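Local atomic coordinates of malate dehydrogenase (Pyrococcus horikoshii, PDB entry 1V9N), a protein that catalyses the NAD-dependent, reversible oxidation of (S)-malate to oxaloacetate and works as a homodimer of the LDH2/MDH2 oxidoreductase family. Residues N126-A131 against S147-R152; G166-A171 against L250-L255. All blocks are in the same frame, centred on the assembly; numbering follows the deposited sequence.

Overall arrangement
Following the chain from the N terminus, contact 1 comes first: the loop 126-131, which runs from strand 117-125 to helix 132-139, is met by strand 144-149 and its continuation once that helix has been passed, a short closure of 16 residues. Contact 2 then opens at 166-171, which leads into strand 170-174, and closes 79 residues later on helix 242-258. The two therefore stand in series, neither nested nor crossed. Their centres lie about 9 Å apart, because strands 144-149 and 170-174 are antiparallel neighbours in the mixed sheet. Together they illustrate how a cofactor site is assembled from strand ends: both touch NADPH, while contact 2 also ties the sheet to a helix at the subunit interface.

Contact 1: residues N126-A131 against S147-R152; sequences NHYGIA and SMTNSR. With NDP (NADPH dihydro-nicotinamide-adenine-dinucleotide phosphate), chain B.
Y128 takes chi1 of 76°, its CG lodged between backbone N and carbonyl carbon; the backbone of T149 points CB at the tyrosine ring, and chi1 of -177° then sets OG1 anti to N and CG2 above Y128 CE1. The two side chains meet where a loop of the LDH2/MDH2 dehydrogenase fold crosses the end of strand 144-149, in the NADPH pocket. T149 CB lies over one ring face, 4.0 Å from the Y128 ring centroid, a CH-pi contact; T149 CG2 reaches down to Y128 CE1 at 3.4 Å. At the far end of the ring Y128 OH and S147 OG share a hydrogen bond of 2.8 Å, so that the phenol is held both over its face and at its hydroxyl. H280 stacks on the same ring and hydrogen-bonds T149 OG1, which would help hold the threonine's rotation.

The loop then grips the cofactor with its backbone. The carboxamide N7N of NADPH donates to G129 O at 3.0 Å, and A131 N donates to the ribose O2D at 3.1 Å. A water completes the link: it accepts from Y128 N and from NADPH N7N, and lies 2.9 Å from T149 OG1.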
ATOM      1  N   ASN A 126     -15.613 -15.332  -2.152  1.00 17.87           N
ATOM      2  CA  ASN A 126     -16.699 -14.502  -1.639  1.00 16.52           C
ATOM      3  C   ASN A 126     -16.165 -13.552  -0.570  1.00 17.48           C
ATOM      4  O   ASN A 126     -15.000 -13.641  -0.193  1.00 16.70           O
ATOM      5  CB  ASN A 126     -17.807 -15.396  -1.051  1.00 15.72           C
ATOM      6  CG  ASN A 126     -18.802 -15.857  -2.103  1.00 15.90           C
ATOM      7  OD1 ASN A 126     -19.565 -15.046  -2.637  1.00 14.37           O
ATOM      8  ND2 ASN A 126     -18.791 -17.152  -2.418  1.00 10.23           N
ATOM      9  N   HIS A 127     -17.014 -12.650  -0.083  1.00 17.35           N
ATOM     10  CA  HIS A 127     -16.608 -11.680   0.938  1.00 17.51           C
ATOM     11  C   HIS A 127     -15.941 -12.405   2.103  1.00 16.57           C
ATOM     12  O   HIS A 127     -16.526 -13.327   2.668  1.00 18.28           O
ATOM     13  CB  HIS A 127     -17.838 -10.907   1.419  1.00 20.41           C
ATOM     14  CG  HIS A 127     -17.546  -9.885   2.476  1.00 20.55           C
ATOM     15  ND1 HIS A 127     -17.644 -10.160   3.823  1.00 21.37           N
ATOM     16  CD2 HIS A 127     -17.181  -8.586   2.381  1.00 20.48           C
ATOM     17  CE1 HIS A 127     -17.354  -9.070   4.513  1.00 22.24           C
ATOM     18  NE2 HIS A 127     -17.070  -8.102   3.662  1.00 20.30           N
ATOM     19  N   TYR A 128     -14.726 -11.999   2.470  1.00 13.20           N
ATOM     20  CA  TYR A 128     -14.040 -12.693   3.557  1.00 15.14           C
ATOM     21  C   TYR A 128     -13.867 -11.966   4.894  1.00 15.90           C
ATOM     22  O   TYR A 128     -13.001 -12.320   5.688  1.00 15.71           O
ATOM     23  CB  TYR A 128     -12.683 -13.237   3.068  1.00 12.14           C
ATOM     24  CG  TYR A 128     -11.521 -12.255   2.889  1.00 13.28           C
ATOM     25  CD1 TYR A 128     -11.594 -10.928   3.329  1.00 12.92           C
ATOM     26  CD2 TYR A 128     -10.306 -12.697   2.349  1.00 12.22           C
ATOM     27  CE1 TYR A 128     -10.482 -10.070   3.244  1.00 14.38           C
ATOM     28  CE2 TYR A 128      -9.195 -11.852   2.267  1.00 15.15           C
ATOM     29  CZ  TYR A 128      -9.286 -10.544   2.718  1.00 14.08           C
ATOM     30  OH  TYR A 128      -8.167  -9.731   2.681  1.00 13.58           O
ATOM     31  N   GLY A 129     -14.698 -10.964   5.152  1.00 17.48           N
ATOM     32  CA  GLY A 129     -14.594 -10.252   6.413  1.00 19.14           C
ATOM     33  C   GLY A 129     -13.408  -9.310   6.491  1.00 17.61           C
ATOM     34  O   GLY A 129     -13.006  -8.735   5.484  1.00 18.95           O
ATOM     35  N   ILE A 130     -12.840  -9.146   7.684  1.00 18.03           N
ATOM     36  CA  ILE A 130     -11.706  -8.239   7.841  1.00 18.60           C
ATOM     37  C   ILE A 130     -10.422  -8.830   7.267  1.00 17.50           C
ATOM     38  O   ILE A 130     -10.120 -10.006   7.472  1.00 16.40           O
ATOM     39  CB  ILE A 130     -11.484  -7.846   9.329  1.00 18.81           C
ATOM     40  CG1 ILE A 130     -11.304  -9.091  10.192  1.00 20.59           C
ATOM     41  CG2 ILE A 130     -12.672  -7.030   9.839  1.00 18.02           C
ATOM     42  CD1 ILE A 130     -11.065  -8.772  11.649  1.00 23.12           C
ATOM     43  N   ALA A 131      -9.683  -8.007   6.526  1.00 17.70           N
ATOM     44  CA  ALA A 131      -8.433  -8.435   5.910  1.00 16.11           C
ATOM     45  C   ALA A 131      -7.374  -8.748   6.970  1.00 15.44           C
ATOM     46  O   ALA A 131      -6.550  -9.645   6.790  1.00 11.83           O
ATOM     47  CB  ALA A 131      -7.922  -7.344   4.963  1.00 14.27           C
ATOM     48  N   SER A 147      -2.420  -9.093   3.390  1.00 13.57           N
ATOM     49  CA  SER A 147      -3.634  -9.569   2.750  1.00 14.74           C
ATOM     50  C   SER A 147      -4.427  -8.415   2.162  1.00 14.24           C
ATOM     51  O   SER A 147      -4.466  -7.326   2.724  1.00 14.83           O
ATOM     52  CB  SER A 147      -4.511 -10.337   3.733  1.00 16.57           C
ATOM     53  OG  SER A 147      -5.616 -10.897   3.043  1.00 21.60           O
HETATM   54  N   MSE A 148      -5.052  -8.670   1.016  1.00 13.78           N
HETATM   55  CA  MSE A 148      -5.861  -7.679   0.322  1.00 14.93           C
HETATM   56  C   MSE A 148      -7.023  -8.421  -0.312  1.00 16.43           C
HETATM   57  O   MSE A 148      -6.972  -9.646  -0.487  1.00 15.30           O
HETATM   58  CB  MSE A 148      -5.076  -7.013  -0.812  1.00 17.69           C
HETATM   59  CG  MSE A 148      -3.794  -6.312  -0.425  1.00 20.05           C
HETATM   60 SE   MSE A 148      -2.825  -5.798  -2.046  1.00 28.45          SE
HETATM   61  CE  MSE A 148      -1.066  -5.568  -1.253  1.00 19.72           C
ATOM     62  N   THR A 149      -8.057  -7.669  -0.670  1.00 15.48           N
ATOM     63  CA  THR A 149      -9.234  -8.228  -1.315  1.00 16.15           C
ATOM     64  C   THR A 149      -9.961  -7.104  -2.044  1.00 16.86           C
ATOM     65  O   THR A 149      -9.936  -5.953  -1.607  1.00 17.89           O
ATOM     66  CB  THR A 149     -10.208  -8.849  -0.285  1.00 16.42           C
ATOM     67  OG1 THR A 149     -11.315  -9.442  -0.974  1.00 16.36           O
ATOM     68  CG2 THR A 149     -10.738  -7.781   0.677  1.00 15.29           C
ATOM     69  N   ASN A 150     -10.585  -7.423  -3.171  1.00 16.98           N
ATOM     70  CA  ASN A 150     -11.338  -6.409  -3.877  1.00 16.98           C
ATOM     71  C   ASN A 150     -12.771  -6.565  -3.375  1.00 19.18           C
ATOM     72  O   ASN A 150     -13.038  -7.393  -2.493  1.00 19.03           O
ATOM     73  CB  ASN A 150     -11.230  -6.584  -5.401  1.00 15.73           C
ATOM     74  CG  ASN A 150     -11.738  -7.920  -5.885  1.00 15.83           C
ATOM     75  OD1 ASN A 150     -12.306  -8.702  -5.125  1.00 20.25           O
ATOM     76  ND2 ASN A 150     -11.546  -8.186  -7.168  1.00 18.38           N
ATOM     77  N   SER A 151     -13.692  -5.770  -3.902  1.00 19.64           N
ATOM     78  CA  SER A 151     -15.070  -5.860  -3.443  1.00 23.60           C
ATOM     79  C   SER A 151     -16.038  -5.256  -4.444  1.00 25.24           C
ATOM     80  O   SER A 151     -15.669  -4.954  -5.579  1.00 24.12           O
ATOM     81  CB  SER A 151     -15.211  -5.143  -2.099  1.00 24.53           C
ATOM     82  OG  SER A 151     -14.936  -3.757  -2.236  1.00 28.02           O
ATOM     83  N   ARG A 152     -17.282  -5.088  -4.013  1.00 26.74           N
ATOM     84  CA  ARG A 152     -18.311  -4.510  -4.866  1.00 27.42           C
ATOM     85  C   ARG A 152     -17.950  -3.061  -5.150  1.00 26.88           C
ATOM     86  O   ARG A 152     -17.302  -2.406  -4.334  1.00 26.61           O
ATOM     87  CB  ARG A 152     -19.673  -4.567  -4.166  1.00 29.27           C
ATOM     88  CG  ARG A 152     -20.128  -5.967  -3.816  1.00 34.87           C
ATOM     89  CD  ARG A 152     -21.534  -5.980  -3.221  1.00 40.03           C
ATOM     90  NE  ARG A 152     -21.634  -5.168  -2.011  1.00 44.03           N
ATOM     91  CZ  ARG A 152     -22.084  -3.918  -1.978  1.00 46.23           C
ATOM     92  NH1 ARG A 152     -22.489  -3.325  -3.096  1.00 48.25           N
ATOM     93  NH2 ARG A 152     -22.126  -3.258  -0.827  1.00 46.25           N
TER
HETATM   94  PA  NDP B 401      -9.922   2.150  10.495  1.00 27.15           P
HETATM   95  O1A NDP B 401     -10.788   1.720  11.566  1.00 29.38           O
HETATM   96  O2A NDP B 401      -9.840   3.577  10.023  1.00 28.04           O
HETATM   97  O5B NDP B 401      -8.412   1.630  10.869  1.00 28.10           O
HETATM   98  C5B NDP B 401      -7.297   1.865   9.989  1.00 26.61           C
HETATM   99  C4B NDP B 401      -6.086   1.201  10.670  1.00 25.06           C
HETATM  100  O4B NDP B 401      -5.467   2.260  11.422  1.00 26.29           O
HETATM  101  C3B NDP B 401      -6.335   0.086  11.648  1.00 25.38           C
HETATM  102  O3B NDP B 401      -5.269  -0.898  11.484  1.00 21.60           O
HETATM  103  C2B NDP B 401      -6.295   0.686  13.009  1.00 23.71           C
HETATM  104  O2B NDP B 401      -5.965  -0.178  14.110  1.00 23.34           O
HETATM  105  C1B NDP B 401      -5.363   1.836  12.780  1.00 25.55           C
HETATM  106  N9A NDP B 401      -5.647   3.053  13.589  1.00 29.54           N
HETATM  107  C8A NDP B 401      -6.899   3.621  13.960  1.00 29.06           C
HETATM  108  N7A NDP B 401      -6.730   4.718  14.661  1.00 30.72           N
HETATM  109  C5A NDP B 401      -5.382   4.906  14.773  1.00 30.65           C
HETATM  110  C6A NDP B 401      -4.547   5.892  15.389  1.00 31.23           C
HETATM  111  N6A NDP B 401      -5.094   6.925  16.038  1.00 31.29           N
HETATM  112  N1A NDP B 401      -3.175   5.777  15.309  1.00 30.98           N
HETATM  113  C2A NDP B 401      -2.604   4.723  14.642  1.00 29.37           C
HETATM  114  N3A NDP B 401      -3.303   3.747  14.026  1.00 28.90           N
HETATM  115  C4A NDP B 401      -4.700   3.895  14.127  1.00 30.06           C
HETATM  116  O3  NDP B 401     -10.086   1.299   9.184  1.00 29.05           O
HETATM  117  PN  NDP B 401     -11.191   1.012   8.082  1.00 28.90           P
HETATM  118  O1N NDP B 401     -10.603   1.459   6.824  1.00 27.75           O
HETATM  119  O2N NDP B 401     -12.386   1.759   8.604  1.00 31.25           O
HETATM  120  O5D NDP B 401     -11.335  -0.568   8.202  1.00 27.80           O
HETATM  121  C5D NDP B 401     -12.625  -1.242   8.221  1.00 29.72           C
HETATM  122  C4D NDP B 401     -12.431  -2.803   8.339  1.00 28.48           C
HETATM  123  O4D NDP B 401     -13.198  -3.384   7.299  1.00 29.86           O
HETATM  124  C3D NDP B 401     -10.995  -3.352   8.143  1.00 27.84           C
HETATM  125  O3D NDP B 401     -10.776  -4.377   9.121  1.00 27.28           O
HETATM  126  C2D NDP B 401     -10.942  -3.849   6.709  1.00 27.69           C
HETATM  127  O2D NDP B 401     -10.003  -4.892   6.554  1.00 24.57           O
HETATM  128  C1D NDP B 401     -12.420  -4.260   6.482  1.00 27.73           C
HETATM  129  N1N NDP B 401     -12.879  -4.132   5.073  1.00 25.33           N
HETATM  130  C2N NDP B 401     -13.224  -5.342   4.408  1.00 24.99           C
HETATM  131  C3N NDP B 401     -13.684  -5.225   3.032  1.00 25.12           C
HETATM  132  C7N NDP B 401     -14.064  -6.434   2.294  1.00 24.05           C
HETATM  133  O7N NDP B 401     -14.470  -6.415   1.126  1.00 24.91           O
HETATM  134  N7N NDP B 401     -13.978  -7.656   2.887  1.00 24.05           N
HETATM  135  C4N NDP B 401     -13.763  -3.922   2.451  1.00 27.27           C
HETATM  136  C5N NDP B 401     -13.416  -2.755   3.118  1.00 26.71           C
HETATM  137  C6N NDP B 401     -12.976  -2.853   4.436  1.00 26.04           C
HETATM  138  P2B NDP B 401      -6.973  -0.812  15.108  1.00 26.07           P
HETATM  139  O1X NDP B 401      -6.275  -0.655  16.394  1.00 25.43           O
HETATM  140  O2X NDP B 401      -7.185  -2.254  14.771  1.00 24.13           O
HETATM  141  O3X NDP B 401      -8.290  -0.043  15.072  1.00 24.43           O
HETATM  142  O   HOH W   1     -13.580  -9.859   0.816  1.00 14.85           O

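Contact 2: residues G166-A171 against L250-L255; sequences GTNPIA and LMVDIL. With NDP (NADPH dihydro-nicotinamide-adenine-dinucleotide phosphate), chain B.
Between N168 and V252 the backbones approach to 6.2 Å at their CA atoms, where the segment leading into strand 170-174 passes a helical turn of 242-258. V252 is the apolar centre of this strand-on-helix packing. Its CG1 presses on N168 CB at 3.4 Å, while its CG2 branch lies against I170 CG1 at 3.8 Å, so the valine's two methyls engage N168 and I170, the residues on either side of P169, which points away from the helix. Beyond it, M251 extends and then bends at its last torsion (chi3 86°), which swings the selenomethionine CE onto I170 CD1; the two chains cross at about a right angle, in a tight contact.

The polar end is a small network. N168 ND2 donates to D253 OD2 at 3.1 Å with a bent N-H...O angle of 137°, arriving from above the carboxylate plane, and the amide and carboxylate planes stand nearly perpendicular. S265 OG is the stronger partner of D253 OD2, and N168 ND2 also bonds S249 O. A water accepts from G166 N close by. On the cofactor side, T167 OG1 comes within 3.2 Å of NADPH C5N, and P169 CD lies 3.6 Å from C4N.

Strand 144-149 adds M148 against M251, V252 and L255, and the second subunit covers the helix further, with its L172 on M251, F181 on I254 and I285 on L255.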
ATOM      1  N   GLY A 166     -13.587  -0.632  -5.683  1.00 22.31           N
ATOM      2  CA  GLY A 166     -13.978  -1.242  -4.425  1.00 21.74           C
ATOM      3  C   GLY A 166     -13.286  -0.564  -3.257  1.00 21.26           C
ATOM      4  O   GLY A 166     -12.356   0.217  -3.453  1.00 22.18           O
ATOM      5  N   THR A 167     -13.741  -0.846  -2.041  1.00 21.20           N
ATOM      6  CA  THR A 167     -13.132  -0.263  -0.854  1.00 20.89           C
ATOM      7  C   THR A 167     -11.808  -0.980  -0.568  1.00 20.09           C
ATOM      8  O   THR A 167     -11.063  -0.626   0.349  1.00 19.78           O
ATOM      9  CB  THR A 167     -14.091  -0.341   0.345  1.00 20.04           C
ATOM     10  OG1 THR A 167     -14.706  -1.634   0.392  1.00 20.66           O
ATOM     11  CG2 THR A 167     -15.175   0.725   0.209  1.00 18.96           C
ATOM     12  N   ASN A 168     -11.552  -1.991  -1.388  1.00 17.82           N
ATOM     13  CA  ASN A 168     -10.333  -2.797  -1.389  1.00 18.69           C
ATOM     14  C   ASN A 168      -9.325  -2.512  -0.283  1.00 17.65           C
ATOM     15  O   ASN A 168      -8.421  -1.696  -0.444  1.00 19.06           O
ATOM     16  CB  ASN A 168      -9.676  -2.629  -2.755  1.00 17.41           C
ATOM     17  CG  ASN A 168     -10.651  -2.885  -3.887  1.00 16.73           C
ATOM     18  OD1 ASN A 168     -11.762  -3.365  -3.657  1.00 18.84           O
ATOM     19  ND2 ASN A 168     -10.244  -2.582  -5.111  1.00 14.15           N
ATOM     20  N   PRO A 169      -9.448  -3.222   0.846  1.00 17.74           N
ATOM     21  CA  PRO A 169      -8.541  -3.021   1.974  1.00 18.50           C
ATOM     22  C   PRO A 169      -7.154  -3.623   1.800  1.00 19.07           C
ATOM     23  O   PRO A 169      -6.923  -4.468   0.929  1.00 18.12           O
ATOM     24  CB  PRO A 169      -9.306  -3.659   3.132  1.00 18.85           C
ATOM     25  CG  PRO A 169      -9.935  -4.848   2.474  1.00 18.84           C
ATOM     26  CD  PRO A 169     -10.438  -4.275   1.144  1.00 15.99           C
ATOM     27  N   ILE A 170      -6.237  -3.153   2.639  1.00 17.86           N
ATOM     28  CA  ILE A 170      -4.862  -3.620   2.670  1.00 18.54           C
ATOM     29  C   ILE A 170      -4.530  -3.880   4.129  1.00 18.39           C
ATOM     30  O   ILE A 170      -4.797  -3.038   4.987  1.00 18.49           O
ATOM     31  CB  ILE A 170      -3.872  -2.562   2.153  1.00 21.37           C
ATOM     32  CG1 ILE A 170      -4.119  -2.289   0.671  1.00 22.51           C
ATOM     33  CG2 ILE A 170      -2.442  -3.036   2.403  1.00 22.49           C
ATOM     34  CD1 ILE A 170      -3.263  -1.166   0.102  1.00 24.99           C
ATOM     35  N   ALA A 171      -3.954  -5.041   4.416  1.00 16.18           N
ATOM     36  CA  ALA A 171      -3.591  -5.366   5.784  1.00 15.61           C
ATOM     37  C   ALA A 171      -2.184  -5.945   5.867  1.00 15.75           C
ATOM     38  O   ALA A 171      -1.780  -6.737   5.015  1.00 14.35           O
ATOM     39  CB  ALA A 171      -4.593  -6.354   6.373  1.00 14.80           C
ATOM     40  N   LEU A 250      -6.591   0.492  -6.955  1.00 18.25           N
ATOM     41  CA  LEU A 250      -6.264  -0.210  -8.195  1.00 18.90           C
ATOM     42  C   LEU A 250      -5.171  -1.253  -7.971  1.00 18.07           C
ATOM     43  O   LEU A 250      -5.192  -2.331  -8.563  1.00 17.89           O
ATOM     44  CB  LEU A 250      -5.814   0.781  -9.268  1.00 18.07           C
ATOM     45  CG  LEU A 250      -6.856   1.794  -9.749  1.00 21.13           C
ATOM     46  CD1 LEU A 250      -6.316   2.507 -10.988  1.00 19.64           C
ATOM     47  CD2 LEU A 250      -8.173   1.083 -10.079  1.00 19.33           C
HETATM   48  N   MSE A 251      -4.205  -0.919  -7.125  1.00 17.94           N
HETATM   49  CA  MSE A 251      -3.128  -1.847  -6.811  1.00 18.84           C
HETATM   50  C   MSE A 251      -3.764  -3.139  -6.313  1.00 15.84           C
HETATM   51  O   MSE A 251      -3.406  -4.229  -6.751  1.00 14.91           O
HETATM   52  CB  MSE A 251      -2.226  -1.258  -5.720  1.00 21.01           C
HETATM   53  CG  MSE A 251      -1.158  -2.212  -5.213  1.00 24.94           C
HETATM   54 SE   MSE A 251      -0.010  -1.382  -3.882  1.00 37.87          SE
HETATM   55  CE  MSE A 251      -1.079  -1.721  -2.329  1.00 25.69           C
ATOM     56  N   VAL A 252      -4.723  -3.009  -5.401  1.00 14.37           N
ATOM     57  CA  VAL A 252      -5.414  -4.169  -4.853  1.00 14.89           C
ATOM     58  C   VAL A 252      -6.099  -5.003  -5.942  1.00 16.75           C
ATOM     59  O   VAL A 252      -5.971  -6.229  -5.961  1.00 16.28           O
ATOM     60  CB  VAL A 252      -6.477  -3.748  -3.816  1.00 16.34           C
ATOM     61  CG1 VAL A 252      -7.321  -4.953  -3.411  1.00 16.75           C
ATOM     62  CG2 VAL A 252      -5.808  -3.139  -2.606  1.00 13.37           C
ATOM     63  N   ASP A 253      -6.828  -4.342  -6.839  1.00 17.72           N
ATOM     64  CA  ASP A 253      -7.530  -5.041  -7.918  1.00 18.29           C
ATOM     65  C   ASP A 253      -6.569  -5.679  -8.920  1.00 17.14           C
ATOM     66  O   ASP A 253      -6.854  -6.732  -9.486  1.00 17.83           O
ATOM     67  CB  ASP A 253      -8.468  -4.083  -8.663  1.00 21.42           C
ATOM     68  CG  ASP A 253      -9.931  -4.302  -8.310  1.00 25.13           C
ATOM     69  OD1 ASP A 253     -10.379  -5.471  -8.274  1.00 26.87           O
ATOM     70  OD2 ASP A 253     -10.640  -3.304  -8.089  1.00 28.03           O
ATOM     71  N   ILE A 254      -5.434  -5.035  -9.149  1.00 15.45           N
ATOM     72  CA  ILE A 254      -4.452  -5.564 -10.080  1.00 15.60           C
ATOM     73  C   ILE A 254      -3.815  -6.826  -9.491  1.00 17.03           C
ATOM     74  O   ILE A 254      -3.663  -7.832 -10.182  1.00 17.66           O
ATOM     75  CB  ILE A 254      -3.362  -4.506 -10.383  1.00 15.75           C
ATOM     76  CG1 ILE A 254      -3.976  -3.358 -11.189  1.00 15.48           C
ATOM     77  CG2 ILE A 254      -2.201  -5.138 -11.151  1.00 16.69           C
ATOM     78  CD1 ILE A 254      -3.041  -2.169 -11.398  1.00 15.23           C
ATOM     79  N   LEU A 255      -3.473  -6.777  -8.205  1.00 16.42           N
ATOM     80  CA  LEU A 255      -2.849  -7.920  -7.541  1.00 17.57           C
ATOM     81  C   LEU A 255      -3.836  -9.043  -7.243  1.00 18.48           C
ATOM     82  O   LEU A 255      -3.465 -10.219  -7.222  1.00 18.69           O
ATOM     83  CB  LEU A 255      -2.163  -7.465  -6.246  1.00 14.48           C
ATOM     84  CG  LEU A 255      -0.975  -6.510  -6.438  1.00 14.60           C
ATOM     85  CD1 LEU A 255      -0.466  -6.023  -5.083  1.00 14.21           C
ATOM     86  CD2 LEU A 255       0.133  -7.217  -7.199  1.00 13.72           C
TER
HETATM   87  PA  NDP B 401      -9.922   2.150  10.495  1.00 27.15           P
HETATM   88  O1A NDP B 401     -10.788   1.720  11.566  1.00 29.38           O
HETATM   89  O2A NDP B 401      -9.840   3.577  10.023  1.00 28.04           O
HETATM   90  O5B NDP B 401      -8.412   1.630  10.869  1.00 28.10           O
HETATM   91  C5B NDP B 401      -7.297   1.865   9.989  1.00 26.61           C
HETATM   92  C4B NDP B 401      -6.086   1.201  10.670  1.00 25.06           C
HETATM   93  O4B NDP B 401      -5.467   2.260  11.422  1.00 26.29           O
HETATM   94  C3B NDP B 401      -6.335   0.086  11.648  1.00 25.38           C
HETATM   95  O3B NDP B 401      -5.269  -0.898  11.484  1.00 21.60           O
HETATM   96  C2B NDP B 401      -6.295   0.686  13.009  1.00 23.71           C
HETATM   97  O2B NDP B 401      -5.965  -0.178  14.110  1.00 23.34           O
HETATM   98  C1B NDP B 401      -5.363   1.836  12.780  1.00 25.55           C
HETATM   99  N9A NDP B 401      -5.647   3.053  13.589  1.00 29.54           N
HETATM  100  C8A NDP B 401      -6.899   3.621  13.960  1.00 29.06           C
HETATM  101  N7A NDP B 401      -6.730   4.718  14.661  1.00 30.72           N
HETATM  102  C5A NDP B 401      -5.382   4.906  14.773  1.00 30.65           C
HETATM  103  C6A NDP B 401      -4.547   5.892  15.389  1.00 31.23           C
HETATM  104  N6A NDP B 401      -5.094   6.925  16.038  1.00 31.29           N
HETATM  105  N1A NDP B 401      -3.175   5.777  15.309  1.00 30.98           N
HETATM  106  C2A NDP B 401      -2.604   4.723  14.642  1.00 29.37           C
HETATM  107  N3A NDP B 401      -3.303   3.747  14.026  1.00 28.90           N
HETATM  108  C4A NDP B 401      -4.700   3.895  14.127  1.00 30.06           C
HETATM  109  O3  NDP B 401     -10.086   1.299   9.184  1.00 29.05           O
HETATM  110  PN  NDP B 401     -11.191   1.012   8.082  1.00 28.90           P
HETATM  111  O1N NDP B 401     -10.603   1.459   6.824  1.00 27.75           O
HETATM  112  O2N NDP B 401     -12.386   1.759   8.604  1.00 31.25           O
HETATM  113  O5D NDP B 401     -11.335  -0.568   8.202  1.00 27.80           O
HETATM  114  C5D NDP B 401     -12.625  -1.242   8.221  1.00 29.72           C
HETATM  115  C4D NDP B 401     -12.431  -2.803   8.339  1.00 28.48           C
HETATM  116  O4D NDP B 401     -13.198  -3.384   7.299  1.00 29.86           O
HETATM  117  C3D NDP B 401     -10.995  -3.352   8.143  1.00 27.84           C
HETATM  118  O3D NDP B 401     -10.776  -4.377   9.121  1.00 27.28           O
HETATM  119  C2D NDP B 401     -10.942  -3.849   6.709  1.00 27.69           C
HETATM  120  O2D NDP B 401     -10.003  -4.892   6.554  1.00 24.57           O
HETATM  121  C1D NDP B 401     -12.420  -4.260   6.482  1.00 27.73           C
HETATM  122  N1N NDP B 401     -12.879  -4.132   5.073  1.00 25.33           N
HETATM  123  C2N NDP B 401     -13.224  -5.342   4.408  1.00 24.99           C
HETATM  124  C3N NDP B 401     -13.684  -5.225   3.032  1.00 25.12           C
HETATM  125  C7N NDP B 401     -14.064  -6.434   2.294  1.00 24.05           C
HETATM  126  O7N NDP B 401     -14.470  -6.415   1.126  1.00 24.91           O
HETATM  127  N7N NDP B 401     -13.978  -7.656   2.887  1.00 24.05           N
HETATM  128  C4N NDP B 401     -13.763  -3.922   2.451  1.00 27.27           C
HETATM  129  C5N NDP B 401     -13.416  -2.755   3.118  1.00 26.71           C
HETATM  130  C6N NDP B 401     -12.976  -2.853   4.436  1.00 26.04           C
HETATM  131  P2B NDP B 401      -6.973  -0.812  15.108  1.00 26.07           P
HETATM  132  O1X NDP B 401      -6.275  -0.655  16.394  1.00 25.43           O
HETATM  133  O2X NDP B 401      -7.185  -2.254  14.771  1.00 24.13           O
HETATM  134  O3X NDP B 401      -8.290  -0.043  15.072  1.00 24.43           O
HETATM  135  O   HOH W   2     -11.090  -0.944  -7.404  1.00 36.75           O